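Side-chain contacts in DNA helicase RecQ (Deinococcus radiodurans, PDB 4Q48), which probably couples ATP hydrolysis to unwinding of duplex DNA while moving in the 3'-5' direction, this chain being the catalytic core of a longer protein: residues L13-T18 and S60-G65; H228-E233 and Q259-L264. All blocks are in the same frame, centred on the assembly; numbering follows the deposited sequence.

Contact 1 of 2, residues L13-T18 and S60-G65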
loop_
_atom_site.group_PDB
_atom_site.type_symbol
_atom_site.label_atom_id
_atom_site.label_comp_id
_atom_site.label_asym_id
_atom_site.label_seq_id
_atom_site.Cartn_x
_atom_site.Cartn_y
_atom_site.Cartn_z
ATOM N N LEU A 13 16.695 23.921 -1.246
ATOM C CA LEU A 13 15.736 24.853 -0.673
ATOM C C LEU A 13 15.439 26.062 -1.538
ATOM O O LEU A 13 14.295 26.509 -1.586
ATOM C CB LEU A 13 16.213 25.315 0.705
ATOM C CG LEU A 13 16.161 24.220 1.778
ATOM C CD1 LEU A 13 16.863 24.661 3.066
ATOM C CD2 LEU A 13 14.715 23.773 2.057
ATOM N N HIS A 14 16.444 26.618 -2.199
ATOM C CA HIS A 14 16.172 27.736 -3.099
ATOM C C HIS A 14 15.215 27.320 -4.222
ATOM O O HIS A 14 14.321 28.078 -4.598
ATOM C CB HIS A 14 17.467 28.296 -3.684
ATOM C CG HIS A 14 17.253 29.369 -4.704
ATOM N ND1 HIS A 14 16.975 29.097 -6.026
ATOM C CD2 HIS A 14 17.301 30.718 -4.603
ATOM C CE1 HIS A 14 16.847 30.231 -6.692
ATOM N NE2 HIS A 14 17.043 31.231 -5.851
ATOM N N LEU A 15 15.412 26.118 -4.760
ATOM C CA LEU A 15 14.557 25.633 -5.834
ATOM C C LEU A 15 13.211 25.192 -5.274
ATOM O O LEU A 15 12.176 25.377 -5.912
ATOM C CB LEU A 15 15.226 24.487 -6.603
ATOM C CG LEU A 15 16.287 24.885 -7.640
ATOM C CD1 LEU A 15 17.028 23.666 -8.143
ATOM C CD2 LEU A 15 15.690 25.638 -8.804
ATOM N N LEU A 16 13.244 24.622 -4.071
ATOM C CA LEU A 16 12.039 24.159 -3.397
ATOM C C LEU A 16 10.961 25.233 -3.413
ATOM O O LEU A 16 9.831 24.963 -3.823
ATOM C CB LEU A 16 12.355 23.727 -1.963
ATOM C CG LEU A 16 11.224 23.039 -1.194
ATOM C CD1 LEU A 16 10.786 21.799 -1.940
ATOM C CD2 LEU A 16 11.680 22.664 0.215
ATOM N N GLN A 17 11.274 26.446 -2.975
ATOM C CA GLN A 17 10.204 27.429 -2.914
ATOM C C GLN A 17 10.208 28.432 -4.086
ATOM O O GLN A 17 9.211 29.125 -4.303
ATOM C CB GLN A 17 10.196 28.171 -1.580
ATOM C CG GLN A 17 8.799 28.750 -1.322
ATOM C CD GLN A 17 8.504 29.087 0.119
ATOM O OE1 GLN A 17 9.402 29.204 0.951
ATOM N NE2 GLN A 17 7.221 29.226 0.430
ATOM N N THR A 18 11.272 28.488 -4.880
ATOM C CA THR A 18 11.187 29.285 -6.108
ATOM C C THR A 18 10.367 28.550 -7.173
ATOM O O THR A 18 10.063 29.109 -8.233
ATOM C CB THR A 18 12.589 29.642 -6.696
ATOM O OG1 THR A 18 12.456 30.706 -7.646
ATOM C CG2 THR A 18 13.211 28.456 -7.407
ATOM N N SER A 60 16.367 15.918 -10.037
ATOM C CA SER A 60 16.631 16.111 -11.461
ATOM C C SER A 60 17.034 17.569 -11.755
ATOM O O SER A 60 17.861 17.840 -12.638
ATOM C CB SER A 60 15.435 15.687 -12.307
ATOM O OG SER A 60 15.115 14.302 -12.125
ATOM N N LEU A 61 16.503 18.507 -10.988
ATOM C CA LEU A 61 16.896 19.900 -11.178
ATOM C C LEU A 61 18.267 20.182 -10.565
ATOM O O LEU A 61 18.998 21.078 -11.006
ATOM C CB LEU A 61 15.865 20.853 -10.582
ATOM C CG LEU A 61 14.508 20.874 -11.279
ATOM C CD1 LEU A 61 13.641 21.979 -10.687
ATOM C CD2 LEU A 61 14.636 20.986 -12.800
ATOM N N LEU A 62 18.606 19.441 -9.522
ATOM C CA LEU A 62 19.857 19.696 -8.824
ATOM C C LEU A 62 21.071 19.118 -9.555
ATOM O O LEU A 62 22.138 19.728 -9.565
ATOM C CB LEU A 62 19.774 19.174 -7.389
ATOM C CG LEU A 62 18.844 20.077 -6.585
ATOM C CD1 LEU A 62 18.321 19.408 -5.316
ATOM C CD2 LEU A 62 19.558 21.378 -6.260
ATOM N N ARG A 63 20.926 17.929 -10.128
ATOM C CA ARG A 63 22.025 17.314 -10.860
ATOM C C ARG A 63 22.030 17.701 -12.345
ATOM O O ARG A 63 20.972 17.872 -12.959
ATOM C CB ARG A 63 21.973 15.801 -10.677
ATOM C CG ARG A 63 21.832 15.462 -9.197
ATOM C CD ARG A 63 22.028 13.999 -8.874
ATOM N NE ARG A 63 23.376 13.563 -9.205
ATOM C CZ ARG A 63 23.637 12.597 -10.066
ATOM N NH1 ARG A 63 22.629 11.982 -10.660
ATOM N NH2 ARG A 63 24.887 12.247 -10.320
ATOM N N PRO A 64 23.225 17.875 -12.926
ATOM C CA PRO A 64 23.271 18.257 -14.338
ATOM C C PRO A 64 22.643 17.177 -15.199
ATOM O O PRO A 64 22.857 15.997 -14.961
ATOM C CB PRO A 64 24.775 18.376 -14.633
ATOM C CG PRO A 64 25.433 18.384 -13.323
ATOM C CD PRO A 64 24.569 17.605 -12.399
ATOM N N GLY A 65 21.875 17.583 -16.190
ATOM C CA GLY A 65 21.273 16.637 -17.101
ATOM C C GLY A 65 19.860 16.275 -16.703
ATOM O O GLY A 65 19.330 16.758 -15.689
#

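Contact 2 of 2, residues H228-E233 and Q259-L264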
loop_
_atom_site.group_PDB
_atom_site.type_symbol
_atom_site.label_atom_id
_atom_site.label_comp_id
_atom_site.label_asym_id
_atom_site.label_seq_id
_atom_site.Cartn_x
_atom_site.Cartn_y
_atom_site.Cartn_z
ATOM N N HIS A 228 -28.246 5.458 10.840
ATOM C CA HIS A 228 -28.086 5.903 12.204
ATOM C C HIS A 228 -26.733 6.651 12.333
ATOM O O HIS A 228 -26.665 7.710 12.949
ATOM C CB HIS A 228 -28.135 4.748 13.178
ATOM C CG HIS A 228 -27.984 5.188 14.590
ATOM N ND1 HIS A 228 -26.846 4.952 15.328
ATOM C CD2 HIS A 228 -28.817 5.888 15.397
ATOM C CE1 HIS A 228 -26.988 5.478 16.532
ATOM N NE2 HIS A 228 -28.176 6.050 16.601
ATOM N N PHE A 229 -25.681 6.120 11.701
ATOM C CA PHE A 229 -24.366 6.747 11.713
ATOM C C PHE A 229 -24.430 8.146 11.113
ATOM O O PHE A 229 -23.993 9.120 11.720
ATOM C CB PHE A 229 -23.355 5.861 10.943
ATOM C CG PHE A 229 -22.011 6.513 10.685
ATOM C CD1 PHE A 229 -21.198 6.898 11.732
ATOM C CD2 PHE A 229 -21.565 6.715 9.381
ATOM C CE1 PHE A 229 -19.974 7.488 11.497
ATOM C CE2 PHE A 229 -20.326 7.312 9.131
ATOM C CZ PHE A 229 -19.524 7.687 10.183
ATOM N N ILE A 230 -25.019 8.246 9.933
ATOM C CA ILE A 230 -25.070 9.510 9.241
ATOM C C ILE A 230 -25.856 10.574 9.997
ATOM O O ILE A 230 -25.454 11.721 10.033
ATOM C CB ILE A 230 -25.646 9.324 7.847
ATOM C CG1 ILE A 230 -24.687 8.448 7.034
ATOM C CG2 ILE A 230 -25.879 10.680 7.181
ATOM C CD1 ILE A 230 -25.111 8.231 5.630
ATOM N N ARG A 231 -26.962 10.204 10.622
ATOM C CA ARG A 231 -27.770 11.200 11.326
ATOM C C ARG A 231 -27.182 11.534 12.680
ATOM O O ARG A 231 -27.177 12.685 13.105
ATOM C CB ARG A 231 -29.207 10.721 11.499
ATOM C CG ARG A 231 -30.069 11.010 10.279
ATOM C CD ARG A 231 -31.460 10.410 10.400
ATOM N NE ARG A 231 -32.210 10.599 9.165
ATOM C CZ ARG A 231 -33.344 9.968 8.884
ATOM N NH1 ARG A 231 -33.856 9.091 9.755
ATOM N NH2 ARG A 231 -33.954 10.197 7.723
ATOM N N GLU A 232 -26.695 10.518 13.373
ATOM C CA GLU A 232 -26.172 10.750 14.702
ATOM C C GLU A 232 -24.857 11.538 14.616
ATOM O O GLU A 232 -24.661 12.476 15.385
ATOM C CB GLU A 232 -26.015 9.414 15.453
ATOM C CG GLU A 232 -25.241 9.480 16.777
ATOM C CD GLU A 232 -25.918 10.348 17.816
ATOM O OE1 GLU A 232 -27.135 10.156 18.072
ATOM O OE2 GLU A 232 -25.222 11.231 18.370
ATOM N N GLU A 233 -23.986 11.213 13.659
ATOM C CA GLU A 233 -22.631 11.783 13.680
ATOM C C GLU A 233 -22.275 12.726 12.511
ATOM O O GLU A 233 -21.395 13.583 12.669
ATOM C CB GLU A 233 -21.575 10.669 13.739
ATOM C CG GLU A 233 -21.275 10.179 15.145
ATOM C CD GLU A 233 -20.087 9.206 15.216
ATOM O OE1 GLU A 233 -18.960 9.743 15.398
ATOM O OE2 GLU A 233 -20.265 7.951 15.098
ATOM N N GLN A 259 -34.979 8.827 2.407
ATOM C CA GLN A 259 -35.005 9.252 3.811
ATOM C C GLN A 259 -34.564 10.718 3.939
ATOM O O GLN A 259 -34.344 11.218 5.037
ATOM C CB GLN A 259 -34.092 8.360 4.654
ATOM C CG GLN A 259 -34.068 6.923 4.199
ATOM C CD GLN A 259 -35.105 6.059 4.874
ATOM O OE1 GLN A 259 -35.485 6.293 6.031
ATOM N NE2 GLN A 259 -35.576 5.045 4.151
ATOM N N GLY A 260 -34.467 11.400 2.803
ATOM C CA GLY A 260 -34.233 12.830 2.770
ATOM C C GLY A 260 -32.778 13.219 2.670
ATOM O O GLY A 260 -32.439 14.396 2.792
ATOM N N ILE A 261 -31.927 12.225 2.404
ATOM C CA ILE A 261 -30.486 12.419 2.212
ATOM C C ILE A 261 -30.167 12.632 0.735
ATOM O O ILE A 261 -30.563 11.820 -0.094
ATOM C CB ILE A 261 -29.686 11.194 2.712
ATOM C CG1 ILE A 261 -29.917 10.950 4.195
ATOM C CG2 ILE A 261 -28.211 11.370 2.454
ATOM C CD1 ILE A 261 -28.896 10.059 4.768
ATOM N N ASP A 262 -29.418 13.682 0.405
ATOM C CA ASP A 262 -29.179 13.997 -1.004
ATOM C C ASP A 262 -28.107 13.092 -1.626
ATOM O O ASP A 262 -26.982 13.534 -1.920
ATOM C CB ASP A 262 -28.803 15.468 -1.177
ATOM C CG ASP A 262 -28.617 15.856 -2.640
ATOM O OD1 ASP A 262 -29.092 15.110 -3.529
ATOM O OD2 ASP A 262 -27.970 16.894 -2.905
ATOM N N ALA A 263 -28.471 11.827 -1.846
ATOM C CA ALA A 263 -27.526 10.830 -2.344
ATOM C C ALA A 263 -27.539 10.698 -3.867
ATOM O O ALA A 263 -28.570 10.861 -4.506
ATOM C CB ALA A 263 -27.820 9.502 -1.721
ATOM N N LEU A 264 -26.372 10.414 -4.441
ATOM C CA LEU A 264 -26.262 10.190 -5.877
ATOM C C LEU A 264 -25.512 8.906 -6.179
ATOM O O LEU A 264 -24.603 8.526 -5.439
ATOM C CB LEU A 264 -25.544 11.356 -6.562
ATOM C CG LEU A 264 -25.954 12.802 -6.276
ATOM C CD1 LEU A 264 -25.067 13.754 -7.070
ATOM C CD2 LEU A 264 -27.419 13.031 -6.577
#

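Contact 1 of 2, residues L13-T18 and S60-G65
Leu15 reaches out from helix 10-20 and lays its CD1 methyl into the angle between Leu61 and Leu62, two consecutive residues at the end of helix 50-62. That one methyl carries both meetings: CD1 lies 3.9 Å from CB of Leu61 and 3.9 Å from CD2 of Leu62. The side chains of Leu15 and Leu61 lie aslant of one another, whereas Leu15 and Leu62 run past each other in opposite senses. On Leu15 the CG stands opposite the carbonyl carbon (chi1 -79°) and the chain then continues extended (chi2 170°), which carries CD1 across the gap between two backbones whose nearest CA atoms, those of Leu15 and Leu61, are 8.2 Å apart. Leucine's length lets one methyl of Leu15 cross to the other helix; Leu62 answers with one methyl and Leu61 offers its CB, none bringing a polar atom. The patch continues on both helices, since Leu15 also rests on Leu58, Leu61 on Ile19, and Leu62 on Arg11 and Ala12. Just beyond the contact Arg63 leaves helical geometry, and the chain turns toward strand 66-70. This is an apolar helix-helix seam at the surface of the first RecA-like domain of a superfamily 2 helicase, where the N-terminal helix 10-20 packs against helix 50-62, whose first turn holds Gly51 and Lys52 of the P-loop, residues that bind ADP in another structure of this protein.

Contact 2 of 2, residues H228-E233 and Q259-L264
Ile230 and Ile261 meet through single methyls, CG2 of Ile230 lying 3.9 Å from CD1 of Ile261, with the two branched chains set at a slant. Arg231, one residue on, reaches across to the backbone of Gln259: its NH2 lies 2.9 Å from Gln259 O, a weak hydrogen bond bent to 125° at the hydrogen. The carbonyl oxygen approaches the guanidinium edge-on, close to level with the flat group, while the same NH2 passes 3.6 Å from Gln259 CB. An extended run from CG to NE (chi2 174°, chi3 -175°) gives Arg231 this reach, and a long cationic chain suits an exposed position bordering an apolar patch. Both partners belong to the second RecA-like domain, the helicase conserved C-terminal domain, in whose alpha/beta fold helix 222-233 flanks the parallel sheet and strand 263-266 forms one of its outermost strands. The acceptor carbonyl is placed by the end of helix 246-258, closed by a Schellman motif: Gly260 is its C' residue, glycine easily taking the positive phi for want of a side chain, and Ile261 N returns to Leu256 O. That turn delivers Ile261 to the apolar layer, where Ile289 of the neighbouring strand touches both isoleucines and Leu227 and Leu256 also bear on Ile261. Farther out, Asp262 centres an inverse gamma turn and its carboxylate salt-bridges Arg281, while Leu264 joins strand 289-292 through backbone bonds with Ile289 and Cys291.

The two contacts sit in different RecA-like domains; they share no helix or strand, and their centres are about 48 Å apart. Contact 1 lies at the surface and joins two helices, its three leucines all partly exposed and its chemistry wholly apolar. Contact 2 is partly buried and sets a helix against the loop that leads into an edge strand. Its buried Ile230 faces the sheet side, whereas exposed Arg231 adds a weak polar bond to a main-chain carbonyl at the exposed side of the contact. Contact 1 also lies nearer the nucleotide site: the side chain of Leu15 is about 11 Å from that of Tyr22, which binds ADP in another structure of this protein; contact 2 lies away from the nucleotide and zinc sites.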